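PDB 4H40: putative cell adhesion protein from Bacteroides fragilis, which is probably a fimbrial protein that serves as a building block or tip of pili and is thought to take part in cell adhesion. Local coordinates for residues Leu69-Ala81 and Leu89-Ile101. Residues are numbered along the deposited sequence; the frame is centred on the assembly and turned at random.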
loop_
_atom_site.group_PDB
_atom_site.type_symbol
_atom_site.label_atom_id
_atom_site.label_comp_id
_atom_site.label_asym_id
_atom_site.label_seq_id
_atom_site.Cartn_x
_atom_site.Cartn_y
_atom_site.Cartn_z
ATOM N N LEU B 69 44.777 13.078 1.370
ATOM C CA LEU B 69 45.678 14.058 1.968
ATOM C C LEU B 69 45.073 14.533 3.284
ATOM O O LEU B 69 44.464 15.605 3.348
ATOM C CB LEU B 69 45.982 15.242 1.012
ATOM C CG LEU B 69 46.671 14.940 -0.336
ATOM C CD1 LEU B 69 46.910 16.204 -1.108
ATOM C CD2 LEU B 69 47.973 14.176 -0.161
ATOM N N GLU B 70 45.233 13.700 4.334
ATOM C CA GLU B 70 44.749 13.896 5.699
ATOM C C GLU B 70 45.061 15.322 6.236
ATOM O O GLU B 70 44.241 15.895 6.961
ATOM C CB GLU B 70 45.401 12.817 6.597
ATOM C CG GLU B 70 44.929 12.789 8.043
ATOM C CD GLU B 70 45.632 13.728 9.011
ATOM O OE1 GLU B 70 46.848 13.977 8.836
ATOM O OE2 GLU B 70 44.966 14.201 9.961
ATOM N N GLU B 71 46.235 15.882 5.864
ATOM C CA GLU B 71 46.695 17.211 6.286
ATOM C C GLU B 71 45.760 18.342 5.798
ATOM O O GLU B 71 45.616 19.349 6.496
ATOM C CB GLU B 71 48.148 17.474 5.834
ATOM C CG GLU B 71 48.413 17.352 4.334
ATOM C CD GLU B 71 49.092 16.077 3.859
ATOM O OE1 GLU B 71 48.476 14.990 3.959
ATOM O OE2 GLU B 71 50.224 16.178 3.329
ATOM N N TYR B 72 45.113 18.166 4.627
ATOM C CA TYR B 72 44.230 19.188 4.080
ATOM C C TYR B 72 42.752 18.930 4.419
ATOM O O TYR B 72 41.871 19.610 3.870
ATOM C CB TYR B 72 44.431 19.322 2.563
ATOM C CG TYR B 72 45.759 19.902 2.130
ATOM C CD1 TYR B 72 46.452 20.799 2.943
ATOM C CD2 TYR B 72 46.300 19.598 0.884
ATOM C CE1 TYR B 72 47.670 21.345 2.543
ATOM C CE2 TYR B 72 47.513 20.147 0.469
ATOM C CZ TYR B 72 48.192 21.023 1.303
ATOM O OH TYR B 72 49.385 21.566 0.909
ATOM N N SER B 73 42.476 17.983 5.344
ATOM C CA SER B 73 41.113 17.692 5.777
ATOM C C SER B 73 40.617 18.871 6.635
ATOM O O SER B 73 41.303 19.263 7.583
ATOM C CB SER B 73 41.058 16.367 6.529
ATOM O OG SER B 73 39.764 15.795 6.448
ATOM N N LYS B 74 39.469 19.480 6.252
ATOM C CA LYS B 74 38.926 20.664 6.938
ATOM C C LYS B 74 37.415 20.591 7.091
ATOM O O LYS B 74 36.727 20.141 6.180
ATOM C CB LYS B 74 39.309 21.959 6.177
ATOM C CG LYS B 74 39.124 23.266 6.965
ATOM C CD LYS B 74 40.360 23.682 7.744
ATOM C CE LYS B 74 40.142 23.580 9.229
ATOM N NZ LYS B 74 41.339 24.016 9.986
ATOM N N ALA B 75 36.910 21.087 8.235
ATOM C CA ALA B 75 35.495 21.155 8.576
ATOM C C ALA B 75 35.015 22.604 8.587
ATOM O O ALA B 75 35.765 23.500 8.985
ATOM C CB ALA B 75 35.260 20.515 9.925
ATOM N N TYR B 76 33.771 22.840 8.134
ATOM C CA TYR B 76 33.207 24.195 8.077
ATOM C C TYR B 76 31.825 24.273 8.693
ATOM O O TYR B 76 31.098 23.284 8.658
ATOM C CB TYR B 76 33.136 24.695 6.627
ATOM C CG TYR B 76 34.492 24.923 6.009
ATOM C CD1 TYR B 76 35.174 23.887 5.372
ATOM C CD2 TYR B 76 35.087 26.180 6.033
ATOM C CE1 TYR B 76 36.430 24.090 4.799
ATOM C CE2 TYR B 76 36.349 26.392 5.471
ATOM C CZ TYR B 76 37.014 25.342 4.850
ATOM O OH TYR B 76 38.230 25.533 4.240
ATOM N N LEU B 77 31.467 25.443 9.262
ATOM C CA LEU B 77 30.140 25.686 9.827
ATOM C C LEU B 77 29.360 26.566 8.852
ATOM O O LEU B 77 29.901 27.535 8.314
ATOM C CB LEU B 77 30.212 26.312 11.231
ATOM C CG LEU B 77 28.870 26.587 11.924
ATOM C CD1 LEU B 77 28.200 25.307 12.387
ATOM C CD2 LEU B 77 29.041 27.506 13.082
ATOM N N VAL B 78 28.116 26.182 8.578
ATOM C CA VAL B 78 27.253 26.898 7.640
ATOM C C VAL B 78 26.445 27.952 8.398
ATOM O O VAL B 78 25.855 27.656 9.444
ATOM C CB VAL B 78 26.318 25.922 6.852
ATOM C CG1 VAL B 78 25.375 26.666 5.896
ATOM C CG2 VAL B 78 27.111 24.851 6.105
ATOM N N ARG B 79 26.423 29.172 7.858
ATOM C CA ARG B 79 25.622 30.291 8.339
ATOM C C ARG B 79 25.088 31.022 7.119
ATOM O O ARG B 79 25.863 31.560 6.317
ATOM C CB ARG B 79 26.379 31.249 9.294
ATOM C CG ARG B 79 26.738 30.696 10.678
ATOM C CD ARG B 79 25.562 30.293 11.559
ATOM N NE ARG B 79 26.033 29.500 12.696
ATOM C CZ ARG B 79 25.258 28.765 13.487
ATOM N NH1 ARG B 79 23.948 28.703 13.274
ATOM N NH2 ARG B 79 25.787 28.076 14.489
ATOM N N ASN B 80 23.753 30.994 6.956
ATOM C CA ASN B 80 23.039 31.643 5.858
ATOM C C ASN B 80 22.982 33.153 6.124
ATOM O O ASN B 80 21.907 33.751 6.236
ATOM C CB ASN B 80 21.652 31.017 5.674
ATOM C CG ASN B 80 21.673 29.634 5.067
ATOM O OD1 ASN B 80 22.714 29.094 4.668
ATOM N ND2 ASN B 80 20.510 29.031 4.964
ATOM N N ALA B 81 24.187 33.756 6.202
ATOM C CA ALA B 81 24.411 35.153 6.514
ATOM C C ALA B 81 24.858 35.976 5.295
ATOM O O ALA B 81 25.029 37.181 5.439
ATOM C CB ALA B 81 25.446 35.256 7.622
ATOM N N LEU B 89 30.629 29.822 4.669
ATOM C CA LEU B 89 31.337 28.686 5.303
ATOM C C LEU B 89 32.484 29.143 6.215
ATOM O O LEU B 89 33.456 29.765 5.755
ATOM C CB LEU B 89 31.858 27.711 4.235
ATOM C CG LEU B 89 30.797 27.095 3.313
ATOM C CD1 LEU B 89 31.430 26.467 2.084
ATOM C CD2 LEU B 89 29.978 26.064 4.033
ATOM N N TYR B 90 32.360 28.834 7.519
ATOM C CA TYR B 90 33.322 29.247 8.535
ATOM C C TYR B 90 34.150 28.082 9.054
ATOM O O TYR B 90 33.580 27.134 9.590
ATOM C CB TYR B 90 32.609 29.923 9.714
ATOM C CG TYR B 90 31.828 31.155 9.321
ATOM C CD1 TYR B 90 30.497 31.062 8.926
ATOM C CD2 TYR B 90 32.414 32.424 9.363
ATOM C CE1 TYR B 90 29.775 32.196 8.551
ATOM C CE2 TYR B 90 31.703 33.563 8.990
ATOM C CZ TYR B 90 30.380 33.448 8.594
ATOM O OH TYR B 90 29.675 34.574 8.245
ATOM N N PRO B 91 35.492 28.158 8.975
ATOM C CA PRO B 91 36.317 27.062 9.507
ATOM C C PRO B 91 35.959 26.753 10.959
ATOM O O PRO B 91 35.742 27.664 11.757
ATOM C CB PRO B 91 37.752 27.602 9.378
ATOM C CG PRO B 91 37.683 28.591 8.283
ATOM C CD PRO B 91 36.327 29.227 8.388
ATOM N N CYS B 92 35.821 25.472 11.278
ATOM C CA CYS B 92 35.471 25.052 12.628
ATOM C C CYS B 92 36.182 23.743 12.984
ATOM O O CYS B 92 36.891 23.164 12.152
ATOM C CB CYS B 92 33.952 24.933 12.783
ATOM S SG CYS B 92 33.194 23.584 11.834
ATOM N N GLU B 93 36.029 23.319 14.244
ATOM C CA GLU B 93 36.573 22.068 14.763
ATOM C C GLU B 93 35.399 21.209 15.175
ATOM O O GLU B 93 34.469 21.709 15.819
ATOM C CB GLU B 93 37.551 22.313 15.918
ATOM C CG GLU B 93 38.869 22.942 15.483
ATOM C CD GLU B 93 39.726 22.150 14.511
ATOM O OE1 GLU B 93 39.774 20.902 14.613
ATOM O OE2 GLU B 93 40.377 22.791 13.655
ATOM N N VAL B 94 35.386 19.944 14.729
ATOM C CA VAL B 94 34.256 19.059 15.010
ATOM C C VAL B 94 34.693 17.755 15.675
ATOM O O VAL B 94 35.883 17.402 15.661
ATOM C CB VAL B 94 33.407 18.760 13.741
ATOM C CG1 VAL B 94 32.661 20.003 13.256
ATOM C CG2 VAL B 94 34.244 18.134 12.624
ATOM N N ASP B 95 33.699 17.039 16.243
ATOM C CA ASP B 95 33.873 15.708 16.808
ATOM C C ASP B 95 33.761 14.696 15.640
ATOM O O ASP B 95 33.508 15.104 14.498
ATOM C CB ASP B 95 32.847 15.441 17.945
ATOM C CG ASP B 95 31.359 15.357 17.582
ATOM O OD1 ASP B 95 31.029 15.418 16.375
ATOM O OD2 ASP B 95 30.526 15.215 18.508
ATOM N N ASP B 96 33.909 13.390 15.908
ATOM C CA ASP B 96 33.841 12.376 14.850
ATOM C C ASP B 96 32.441 12.289 14.196
ATOM O O ASP B 96 32.330 11.790 13.077
ATOM C CB ASP B 96 34.305 11.000 15.371
ATOM C CG ASP B 96 35.810 10.871 15.587
ATOM O OD1 ASP B 96 36.548 11.867 15.330
ATOM O OD2 ASP B 96 36.261 9.767 15.976
ATOM N N ASN B 97 31.405 12.843 14.844
ATOM C CA ASN B 97 30.040 12.836 14.321
ATOM C C ASN B 97 29.702 14.113 13.545
ATOM O O ASN B 97 28.598 14.224 13.018
ATOM C CB ASN B 97 29.048 12.615 15.460
ATOM C CG ASN B 97 29.123 11.219 16.034
ATOM O OD1 ASN B 97 29.395 11.031 17.226
ATOM N ND2 ASN B 97 28.942 10.198 15.189
ATOM N N GLY B 98 30.644 15.047 13.473
ATOM C CA GLY B 98 30.487 16.306 12.758
ATOM C C GLY B 98 29.866 17.460 13.520
ATOM O O GLY B 98 29.523 18.474 12.913
ATOM N N ALA B 99 29.710 17.331 14.841
ATOM C CA ALA B 99 29.162 18.409 15.675
ATOM C C ALA B 99 30.286 19.369 16.077
ATOM O O ALA B 99 31.382 18.885 16.401
ATOM C CB ALA B 99 28.502 17.824 16.909
ATOM N N VAL B 100 30.046 20.713 16.068
ATOM C CA VAL B 100 31.122 21.655 16.445
ATOM C C VAL B 100 31.474 21.488 17.935
ATOM O O VAL B 100 30.584 21.352 18.785
ATOM C CB VAL B 100 30.908 23.153 16.062
ATOM C CG1 VAL B 100 30.604 23.310 14.569
ATOM C CG2 VAL B 100 29.829 23.828 16.903
ATOM N N ILE B 101 32.790 21.429 18.218
ATOM C CA ILE B 101 33.335 21.261 19.571
ATOM C C ILE B 101 34.063 22.533 20.035
ATOM O O ILE B 101 34.145 22.755 21.247
ATOM C CB ILE B 101 34.224 19.991 19.741
ATOM C CG1 ILE B 101 35.280 19.859 18.609
ATOM C CG2 ILE B 101 33.340 18.736 19.876
ATOM C CD1 ILE B 101 36.355 18.771 18.791
#
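An antiparallel beta hairpin joins strand 74-79 to strand 88-94, and its register is set at the pair Leu-77 and Tyr-90, which exchange two backbone hydrogen bonds: Leu-77 N to Tyr-90 O (2.7 Å) and Tyr-90 N to Leu-77 O (2.9 Å, N-H...O angle 171°). Farther along, Cys-92 N donates to Ala-75 O, rising out of that carbonyl's plane, and the N-to-C directions of the two short strands are 132° apart, so the antiparallel pair is strongly twisted. The Tyr-90 side chain lies on the same face as Leu-77: its ring takes Leu-77 O at the edge, while Tyr-90 CE1 lies 3.6 Å from Arg-79 CB and the arginine chain runs roughly perpendicular to the tyrosine. The guanidinium of Arg-79 goes on to a salt bridge with Asp-53. On the other face, Val-78 CG2 lies 3.7 Å from Leu-89 CD2, the two side chains side by side and pointing the same way. Within this fimbrillin-like fold strand 56-62 pairs antiparallel with 74-79 on its other edge, carrying the sheet on past the hairpin. With its CG anti to the carbonyl carbon (chi1 -67°), Tyr-76 crosses Pro-91 at a slant, Tyr-76 CE2 reaching Pro-91 CG at 3.8 Å; Pro-18 and Leu-108 also touch this tyrosine. Ala-75 CB packs on Val-94 CG2 (3.7 Å), and Leu-77 CD1 meets Val-100 CG1 at 3.8 Å, beyond the type I turn Asp-95 to Gly-98.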